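Local coordinates for protein probable uracil-DNA glycosylase (Acanthamoeba polyphaga mimivirus, PDB 5X55) that is probably a uracil-DNA glycosylase, a single-chain alpha/beta protein of the UDG superfamily with a four-stranded parallel sheet at its core, at residues 100-105 against 245-250; 207-212 against 317-322; 241-246 against 251-256. All coordinates share one frame; numbering follows the deposited sequence.

Interaction 1: 100-105 against 245-250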
loop_
_atom_site.group_PDB
_atom_site.type_symbol
_atom_site.label_atom_id
_atom_site.label_comp_id
_atom_site.label_asym_id
_atom_site.label_seq_id
_atom_site.Cartn_x
_atom_site.Cartn_y
_atom_site.Cartn_z
ATOM N N GLU A 100 -5.316 -17.136 2.370
ATOM C CA GLU A 100 -4.899 -17.234 3.759
ATOM C C GLU A 100 -4.076 -16.023 4.179
ATOM O O GLU A 100 -4.122 -15.628 5.349
ATOM C CB GLU A 100 -4.139 -18.533 3.992
ATOM C CG GLU A 100 -5.078 -19.720 4.132
ATOM C CD GLU A 100 -4.350 -21.041 4.312
ATOM O OE1 GLU A 100 -3.659 -21.477 3.371
ATOM O OE2 GLU A 100 -4.465 -21.637 5.403
ATOM N N TYR A 101 -3.361 -15.401 3.235
ATOM C CA TYR A 101 -2.595 -14.185 3.484
ATOM C C TYR A 101 -3.428 -12.921 3.330
ATOM O O TYR A 101 -3.216 -11.951 4.066
ATOM C CB TYR A 101 -1.402 -14.082 2.527
ATOM C CG TYR A 101 -0.380 -15.185 2.645
ATOM C CD1 TYR A 101 0.603 -15.145 3.621
ATOM C CD2 TYR A 101 -0.381 -16.253 1.757
ATOM C CE1 TYR A 101 1.542 -16.147 3.731
ATOM C CE2 TYR A 101 0.562 -17.259 1.849
ATOM C CZ TYR A 101 1.525 -17.203 2.838
ATOM O OH TYR A 101 2.460 -18.212 2.937
ATOM N N ILE A 102 -4.337 -12.874 2.359
ATOM C CA ILE A 102 -4.942 -11.583 2.059
ATOM C C ILE A 102 -6.305 -11.465 2.739
ATOM O O ILE A 102 -6.722 -10.362 3.114
ATOM C CB ILE A 102 -5.024 -11.332 0.535
ATOM C CG1 ILE A 102 -5.320 -9.858 0.257
ATOM C CG2 ILE A 102 -6.057 -12.208 -0.144
ATOM C CD1 ILE A 102 -4.169 -8.933 0.599
ATOM N N LEU A 103 -7.003 -12.583 2.932
ATOM C CA LEU A 103 -8.313 -12.551 3.585
ATOM C C LEU A 103 -8.155 -13.006 5.035
ATOM O O LEU A 103 -8.395 -14.159 5.387
ATOM C CB LEU A 103 -9.318 -13.411 2.830
ATOM C CG LEU A 103 -10.715 -13.271 3.424
ATOM C CD1 LEU A 103 -11.236 -11.887 3.112
ATOM C CD2 LEU A 103 -11.666 -14.345 2.928
ATOM N N ILE A 104 -7.780 -12.060 5.893
ATOM C CA ILE A 104 -7.308 -12.346 7.243
ATOM C C ILE A 104 -8.433 -12.147 8.252
ATOM O O ILE A 104 -9.169 -11.152 8.199
ATOM C CB ILE A 104 -6.106 -11.443 7.575
ATOM C CG1 ILE A 104 -4.922 -11.800 6.695
ATOM C CG2 ILE A 104 -5.720 -11.535 9.047
ATOM C CD1 ILE A 104 -3.826 -10.793 6.821
ATOM N N ASP A 105 -8.542 -13.071 9.200
ATOM C CA ASP A 105 -9.502 -12.978 10.294
ATOM C C ASP A 105 -8.744 -12.720 11.592
ATOM O O ASP A 105 -7.901 -13.536 11.996
ATOM C CB ASP A 105 -10.328 -14.258 10.389
ATOM C CG ASP A 105 -11.306 -14.252 11.554
ATOM O OD1 ASP A 105 -11.600 -13.181 12.135
ATOM O OD2 ASP A 105 -11.805 -15.348 11.877
ATOM N N SER A 245 -10.618 -8.157 -1.980
ATOM C CA SER A 245 -11.316 -8.211 -3.258
ATOM C C SER A 245 -10.675 -7.289 -4.289
ATOM O O SER A 245 -10.488 -7.669 -5.454
ATOM C CB SER A 245 -12.782 -7.839 -3.046
ATOM O OG SER A 245 -13.437 -7.736 -4.290
ATOM N N TRP A 246 -10.355 -6.054 -3.883
ATOM C CA TRP A 246 -9.753 -5.102 -4.809
ATOM C C TRP A 246 -8.359 -5.539 -5.210
ATOM O O TRP A 246 -7.961 -5.386 -6.373
ATOM C CB TRP A 246 -9.689 -3.706 -4.179
ATOM C CG TRP A 246 -10.995 -3.145 -3.775
ATOM C CD1 TRP A 246 -12.239 -3.670 -4.025
ATOM C CD2 TRP A 246 -11.206 -1.944 -3.032
ATOM N NE1 TRP A 246 -13.202 -2.866 -3.485
ATOM C CE2 TRP A 246 -12.594 -1.798 -2.864
ATOM C CE3 TRP A 246 -10.348 -0.977 -2.490
ATOM C CZ2 TRP A 246 -13.150 -0.733 -2.163
ATOM C CZ3 TRP A 246 -10.896 0.090 -1.804
ATOM C CH2 TRP A 246 -12.287 0.201 -1.642
ATOM N N ILE A 247 -7.590 -6.046 -4.251
ATOM C CA ILE A 247 -6.198 -6.372 -4.521
ATOM C C ILE A 247 -6.112 -7.566 -5.446
ATOM O O ILE A 247 -5.296 -7.582 -6.378
ATOM C CB ILE A 247 -5.453 -6.604 -3.197
ATOM C CG1 ILE A 247 -5.458 -5.312 -2.370
ATOM C CG2 ILE A 247 -4.017 -7.145 -3.428
ATOM C CD1 ILE A 247 -5.168 -5.568 -0.917
ATOM N N LEU A 248 -6.979 -8.566 -5.238
ATOM C CA LEU A 248 -6.984 -9.740 -6.113
ATOM C C LEU A 248 -7.278 -9.371 -7.563
ATOM O O LEU A 248 -6.860 -10.091 -8.476
ATOM C CB LEU A 248 -8.001 -10.754 -5.610
ATOM C CG LEU A 248 -7.566 -11.509 -4.357
ATOM C CD1 LEU A 248 -8.770 -11.955 -3.529
ATOM C CD2 LEU A 248 -6.680 -12.707 -4.738
ATOM N N GLN A 249 -7.982 -8.257 -7.793
ATOM C CA GLN A 249 -8.345 -7.791 -9.127
ATOM C C GLN A 249 -7.352 -6.786 -9.698
ATOM O O GLN A 249 -7.659 -6.124 -10.697
ATOM C CB GLN A 249 -9.748 -7.175 -9.118
ATOM C CG GLN A 249 -10.885 -8.150 -8.708
ATOM C CD GLN A 249 -12.224 -7.447 -8.589
ATOM O OE1 GLN A 249 -12.848 -7.087 -9.590
ATOM N NE2 GLN A 249 -12.648 -7.199 -7.356
ATOM N N GLY A 250 -6.177 -6.648 -9.097
ATOM C CA GLY A 250 -5.139 -5.814 -9.655
ATOM C C GLY A 250 -4.971 -4.441 -9.035
ATOM O O GLY A 250 -4.281 -3.605 -9.626
#
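Where Ile102 meets Ile247 and Leu248 no flat group takes part; rings and amides gather behind this purely aliphatic junction. On the far side the indole of Trp246 meets the ring of Trp368 edge-to-face and donates its NE1-H to Trp368 O. The Gln249 amide is held at both ends: NE2 donates to Ser245 O at 2.9 Å, with that oxygen close to the amide plane and an N-H...O angle of 155°, while OE1 accepts from the backbone N of Phe367. Seen from the carbonyl, NE2 stands well above its plane. These bonds tie the 244-248 helix to the C-terminal tail of the chain. Behind Ile102, Tyr101 turns its ring toward Phe130.

The contact itself rests on few atoms. Ile102 extends CG1 on the side opposite its backbone N (chi1 -166°), which carries CD1 out to the CD1 methyl of Ile247, 3.8 Å away; the two branches run obliquely past one another. The second branch of Ile102, methyl CG2, looks to the more exposed Leu248, whose CD1 bends inward to 4.3 Å from it. With the nearest CA atoms, of Ile102 and Ile247, 8.5 Å apart, the backbones do not touch, and only 125 Å² is buried. Val177 of helix 173-177 packs against all three aliphatic chains and widens the cluster. Both helices end here: Leu103 leaves helical geometry, and Gly250, at positive phi with its N 3.0 Å from Ile247 O, is the C-prime residue of a Schellman motif.

Interaction 2: 207-212 against 317-322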
loop_
_atom_site.group_PDB
_atom_site.type_symbol
_atom_site.label_atom_id
_atom_site.label_comp_id
_atom_site.label_asym_id
_atom_site.label_seq_id
_atom_site.Cartn_x
_atom_site.Cartn_y
_atom_site.Cartn_z
ATOM N N CYS A 207 -0.880 -4.215 3.378
ATOM C CA CYS A 207 -1.610 -3.531 2.325
ATOM C C CYS A 207 -1.948 -2.148 2.831
ATOM O O CYS A 207 -2.284 -1.992 4.010
ATOM C CB CYS A 207 -2.913 -4.242 1.978
ATOM S SG CYS A 207 -2.685 -5.934 1.659
ATOM N N SER A 208 -1.903 -1.154 1.951
ATOM C CA SER A 208 -2.364 0.160 2.376
ATOM C C SER A 208 -3.876 0.135 2.591
ATOM O O SER A 208 -4.612 -0.576 1.894
ATOM C CB SER A 208 -1.958 1.251 1.370
ATOM O OG SER A 208 -2.415 1.001 0.056
ATOM N N PHE A 209 -4.310 0.850 3.631
ATOM C CA PHE A 209 -5.703 1.093 4.001
ATOM C C PHE A 209 -6.463 -0.128 4.532
ATOM O O PHE A 209 -7.379 0.038 5.337
ATOM C CB PHE A 209 -6.434 1.744 2.825
ATOM C CG PHE A 209 -5.890 3.104 2.495
ATOM C CD1 PHE A 209 -6.227 4.201 3.288
ATOM C CD2 PHE A 209 -4.985 3.279 1.446
ATOM C CE1 PHE A 209 -5.708 5.460 3.017
ATOM C CE2 PHE A 209 -4.447 4.535 1.183
ATOM C CZ PHE A 209 -4.812 5.628 1.968
ATOM N N SER A 210 -6.065 -1.341 4.168
ATOM C CA SER A 210 -6.819 -2.525 4.556
ATOM C C SER A 210 -6.495 -2.979 5.985
ATOM O O SER A 210 -5.391 -2.763 6.498
ATOM C CB SER A 210 -6.545 -3.662 3.568
ATOM O OG SER A 210 -7.270 -4.815 3.945
ATOM N N VAL A 211 -7.482 -3.611 6.625
ATOM C CA VAL A 211 -7.328 -4.242 7.939
ATOM C C VAL A 211 -7.993 -5.615 7.920
ATOM O O VAL A 211 -8.908 -5.868 7.123
ATOM C CB VAL A 211 -7.934 -3.381 9.077
ATOM C CG1 VAL A 211 -7.159 -2.076 9.255
ATOM C CG2 VAL A 211 -9.423 -3.118 8.851
ATOM N N PRO A 212 -7.569 -6.518 8.819
ATOM C CA PRO A 212 -8.196 -7.845 8.891
ATOM C C PRO A 212 -9.680 -7.761 9.182
ATOM O O PRO A 212 -10.179 -6.775 9.738
ATOM C CB PRO A 212 -7.459 -8.528 10.050
ATOM C CG PRO A 212 -6.135 -7.837 10.103
ATOM C CD PRO A 212 -6.447 -6.401 9.767
ATOM N N SER A 317 -6.758 15.305 -2.182
ATOM C CA SER A 317 -6.339 15.236 -0.792
ATOM C C SER A 317 -6.587 13.834 -0.228
ATOM O O SER A 317 -7.279 12.993 -0.818
ATOM C CB SER A 317 -7.072 16.276 0.059
ATOM O OG SER A 317 -8.361 15.805 0.449
ATOM N N HIS A 318 -6.030 13.615 0.957
ATOM C CA HIS A 318 -6.096 12.328 1.625
ATOM C C HIS A 318 -7.479 12.104 2.242
ATOM O O HIS A 318 -8.123 13.054 2.706
ATOM C CB HIS A 318 -5.025 12.271 2.711
ATOM C CG HIS A 318 -4.774 10.901 3.272
ATOM N ND1 HIS A 318 -5.535 10.362 4.286
ATOM C CD2 HIS A 318 -3.817 9.983 2.993
ATOM C CE1 HIS A 318 -5.067 9.168 4.603
ATOM N NE2 HIS A 318 -4.031 8.909 3.827
ATOM N N PRO A 319 -7.946 10.853 2.282
ATOM C CA PRO A 319 -9.281 10.570 2.829
ATOM C C PRO A 319 -9.371 10.620 4.336
ATOM O O PRO A 319 -10.473 10.432 4.867
ATOM C CB PRO A 319 -9.564 9.140 2.341
ATOM C CG PRO A 319 -8.229 8.531 2.209
ATOM C CD PRO A 319 -7.363 9.652 1.655
ATOM N N SER A 320 -8.271 10.817 5.058
ATOM C CA SER A 320 -8.377 10.884 6.506
ATOM C C SER A 320 -9.318 12.026 6.895
ATOM O O SER A 320 -9.469 12.988 6.139
ATOM C CB SER A 320 -7.008 11.093 7.135
ATOM O OG SER A 320 -6.814 12.458 7.462
ATOM N N PRO A 321 -9.993 11.932 8.049
ATOM C CA PRO A 321 -10.957 12.990 8.423
ATOM C C PRO A 321 -10.352 14.386 8.523
ATOM O O PRO A 321 -11.086 15.376 8.390
ATOM C CB PRO A 321 -11.505 12.519 9.785
ATOM C CG PRO A 321 -10.689 11.329 10.183
ATOM C CD PRO A 321 -10.113 10.750 8.918
ATOM N N TYR A 322 -9.044 14.502 8.736
ATOM C CA TYR A 322 -8.433 15.818 8.825
ATOM C C TYR A 322 -8.279 16.498 7.468
ATOM O O TYR A 322 -8.091 17.712 7.425
ATOM C CB TYR A 322 -7.080 15.714 9.546
ATOM C CG TYR A 322 -7.240 15.602 11.057
ATOM C CD1 TYR A 322 -8.312 16.194 11.695
ATOM C CD2 TYR A 322 -6.341 14.898 11.837
ATOM C CE1 TYR A 322 -8.493 16.100 13.072
ATOM C CE2 TYR A 322 -6.500 14.800 13.231
ATOM C CZ TYR A 322 -7.584 15.402 13.838
ATOM O OH TYR A 322 -7.771 15.316 15.201
#
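His318 and Pro319, which meet Phe209, belong to the His-Pro-Ser-Pro loop after strand 312-316, a sequence signature of the UDG family; in relatives this loop and the Phe-bearing loop opposite line the active-site pocket, and the same is likely here. The side chains of Phe209 and His318 approach from opposite directions. NE2 of His318 comes to the edge of the phenyl ring, near its plane, 3.9 Å from CZ of Phe209. The rings are neither stacked nor perpendicular: their planes make 37° and their centroids lie 5.8 Å apart. Pro319 crosses Phe209 at about a right angle, its CG 4.1 Å from Phe209 CE1.

The imidazole is braced from within its own loop. Ser320 N donates to His318 ND1 at 2.9 Å, somewhat tilted from the ring plane, and Pro319 CD lies over one face toward the rim, so ring rotation is restrained. Ser320 OG accepts from Tyr322 N, forming an ST turn.

Around the contact, helix 219-230 supplies Ile224 against Phe209, Ser220 against His318 and Asn223 to Pro319 O. Trp295, at the end of strand 291-295, meets Phe209 edge-to-face, and Met253 of strand 251-255 touches it too.

Interaction 3: 241-246 against 251-256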
loop_
_atom_site.group_PDB
_atom_site.type_symbol
_atom_site.label_atom_id
_atom_site.label_comp_id
_atom_site.label_asym_id
_atom_site.label_seq_id
_atom_site.Cartn_x
_atom_site.Cartn_y
_atom_site.Cartn_z
ATOM N N GLY A 241 -13.193 -4.120 7.010
ATOM C CA GLY A 241 -12.267 -3.267 6.285
ATOM C C GLY A 241 -11.253 -4.012 5.438
ATOM O O GLY A 241 -10.157 -3.506 5.179
ATOM N N CYS A 242 -11.587 -5.214 4.997
ATOM C CA CYS A 242 -10.625 -6.073 4.316
ATOM C C CYS A 242 -10.765 -5.926 2.805
ATOM O O CYS A 242 -11.812 -6.259 2.236
ATOM C CB CYS A 242 -10.811 -7.527 4.738
ATOM S SG CYS A 242 -9.553 -8.571 4.055
ATOM N N LEU A 243 -9.701 -5.446 2.158
ATOM C CA LEU A 243 -9.718 -5.088 0.744
ATOM C C LEU A 243 -9.180 -6.200 -0.164
ATOM O O LEU A 243 -8.784 -5.928 -1.309
ATOM C CB LEU A 243 -8.932 -3.792 0.544
ATOM C CG LEU A 243 -9.517 -2.673 1.418
ATOM C CD1 LEU A 243 -8.761 -1.354 1.242
ATOM C CD2 LEU A 243 -11.022 -2.492 1.110
ATOM N N ALA A 244 -9.168 -7.445 0.329
ATOM C CA ALA A 244 -8.751 -8.595 -0.469
ATOM C C ALA A 244 -9.363 -8.582 -1.871
ATOM O O ALA A 244 -8.692 -8.906 -2.862
ATOM C CB ALA A 244 -9.132 -9.869 0.280
ATOM N N SER A 245 -10.618 -8.157 -1.980
ATOM C CA SER A 245 -11.316 -8.211 -3.258
ATOM C C SER A 245 -10.675 -7.289 -4.289
ATOM O O SER A 245 -10.488 -7.669 -5.454
ATOM C CB SER A 245 -12.782 -7.839 -3.046
ATOM O OG SER A 245 -13.437 -7.736 -4.290
ATOM N N TRP A 246 -10.355 -6.054 -3.883
ATOM C CA TRP A 246 -9.753 -5.102 -4.809
ATOM C C TRP A 246 -8.359 -5.539 -5.210
ATOM O O TRP A 246 -7.961 -5.386 -6.373
ATOM C CB TRP A 246 -9.689 -3.706 -4.179
ATOM C CG TRP A 246 -10.995 -3.145 -3.775
ATOM C CD1 TRP A 246 -12.239 -3.670 -4.025
ATOM C CD2 TRP A 246 -11.206 -1.944 -3.032
ATOM N NE1 TRP A 246 -13.202 -2.866 -3.485
ATOM C CE2 TRP A 246 -12.594 -1.798 -2.864
ATOM C CE3 TRP A 246 -10.348 -0.977 -2.490
ATOM C CZ2 TRP A 246 -13.150 -0.733 -2.163
ATOM C CZ3 TRP A 246 -10.896 0.090 -1.804
ATOM C CH2 TRP A 246 -12.287 0.201 -1.642
ATOM N N THR A 251 -5.556 -4.182 -7.865
ATOM C CA THR A 251 -5.318 -2.933 -7.151
ATOM C C THR A 251 -4.094 -3.119 -6.249
ATOM O O THR A 251 -4.162 -3.812 -5.227
ATOM C CB THR A 251 -6.549 -2.507 -6.353
ATOM O OG1 THR A 251 -7.727 -2.731 -7.137
ATOM C CG2 THR A 251 -6.460 -1.013 -6.035
ATOM N N PHE A 252 -2.979 -2.487 -6.622
ATOM C CA PHE A 252 -1.692 -2.660 -5.937
ATOM C C PHE A 252 -1.603 -1.630 -4.814
ATOM O O PHE A 252 -1.117 -0.515 -4.995
ATOM C CB PHE A 252 -0.548 -2.510 -6.935
ATOM C CG PHE A 252 0.819 -2.876 -6.399
ATOM C CD1 PHE A 252 1.150 -4.200 -6.137
ATOM C CD2 PHE A 252 1.793 -1.904 -6.230
ATOM C CE1 PHE A 252 2.414 -4.549 -5.686
ATOM C CE2 PHE A 252 3.068 -2.246 -5.774
ATOM C CZ PHE A 252 3.377 -3.578 -5.499
ATOM N N MET A 253 -2.066 -2.013 -3.638
ATOM C CA MET A 253 -2.219 -1.093 -2.515
ATOM C C MET A 253 -1.093 -1.371 -1.539
ATOM O O MET A 253 -1.178 -2.300 -0.736
ATOM C CB MET A 253 -3.581 -1.265 -1.848
ATOM C CG MET A 253 -4.773 -1.212 -2.811
ATOM S SD MET A 253 -6.355 -1.303 -1.924
ATOM C CE MET A 253 -6.314 0.304 -1.105
ATOM N N ILE A 254 -0.044 -0.552 -1.595
ATOM C CA ILE A 254 1.107 -0.683 -0.713
ATOM C C ILE A 254 1.298 0.615 0.070
ATOM O O ILE A 254 0.812 1.683 -0.311
ATOM C CB ILE A 254 2.392 -1.017 -1.496
ATOM C CG1 ILE A 254 2.668 0.080 -2.526
ATOM C CG2 ILE A 254 2.287 -2.362 -2.176
ATOM C CD1 ILE A 254 4.071 0.066 -3.072
ATOM N N ASN A 255 2.039 0.507 1.169
ATOM C CA ASN A 255 2.513 1.645 1.941
ATOM C C ASN A 255 3.957 1.958 1.547
ATOM O O ASN A 255 4.785 1.049 1.457
ATOM C CB ASN A 255 2.417 1.347 3.435
ATOM C CG ASN A 255 0.979 1.229 3.927
ATOM O OD1 ASN A 255 0.154 2.087 3.641
ATOM N ND2 ASN A 255 0.680 0.175 4.681
ATOM N N SER A 256 4.265 3.243 1.318
ATOM C CA SER A 256 5.628 3.601 0.936
ATOM C C SER A 256 6.638 3.276 2.041
ATOM O O SER A 256 7.811 3.011 1.752
ATOM C CB SER A 256 5.689 5.080 0.573
ATOM O OG SER A 256 5.271 5.874 1.670
#
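Trp246 O receives two donors from a single residue, Thr251, a compact example of how a helix can be handed over to a strand. Thr251 N lies 3.1 Å from Trp246 O with an N-H...O angle of 151°, supplying the outer bond of the Schellman motif that closes helix 244-248. The hydroxyl adds a second, shorter bond: Thr251 OG1 donates to Trp246 O at 2.8 Å. Both arrive from the same face of the carbonyl plane, the hydroxyl well above that plane. The double grip depends on the threonine torsion: chi1 of -42° sets OG1 beside the backbone N of Thr251, so that hydroxyl and N-H both reach Trp246 O. From there OG1 also rests 3.7 Å from Trp246 CB.

Beyond this polar junction the contact becomes apolar, with one sulfur, Met253 SD, at its centre. Met253, two residues along the strand, brings SD 4.0 Å from Trp246 CE3. The sulfur sits 5.4 Å from the centroid of the six-membered ring of Trp246 and near the ring plane, a Met-aromatic contact made at the edge. A bend at the end of the methionine (chi3 69°) directs its methyl to Leu243, with Met253 CE 3.8 Å from Leu243 CD1; those two chains cross at about a right angle. The other methyl of Leu243, CD2, lies over one face of the indole toward its rim. Leu243, the N-cap residue of the helix, thus reaches both partners, one with each methyl.

All four touching residues are buried. Ile224 and Leu228 of helix 219-230 back Trp246, and Leu221 and Tyr225 back Leu243. Strand 251-255 is an outermost strand of the parallel sheet, hydrogen-bonded through Phe252 and Ile254 to the neighbouring strand 185-189.

Interactions 1 and 3 share helix 244-248 and have centres about 7 Å apart: the helix turns Ile247 and Leu248 to helix 98-102 and Trp246 to the sheet. Loop 207-212 joins interaction 2 to both. Cys207 SG fits against the two isoleucines of interaction 1, 3.5 Å from Ile102 CD1 and 3.6 Å from Ile247 CD1. Ser208 N lies 3.0 Å from Met253 O, and Val211 N 3.0 Å from Gly241 O, both probable hydrogen bonds to interaction 3, whose centre is about 10 Å from that of interaction 2. Packing thus runs from helices 98-102 and 244-248 to the likely active-site loops both directly, through Cys207, and by way of strand 251-255.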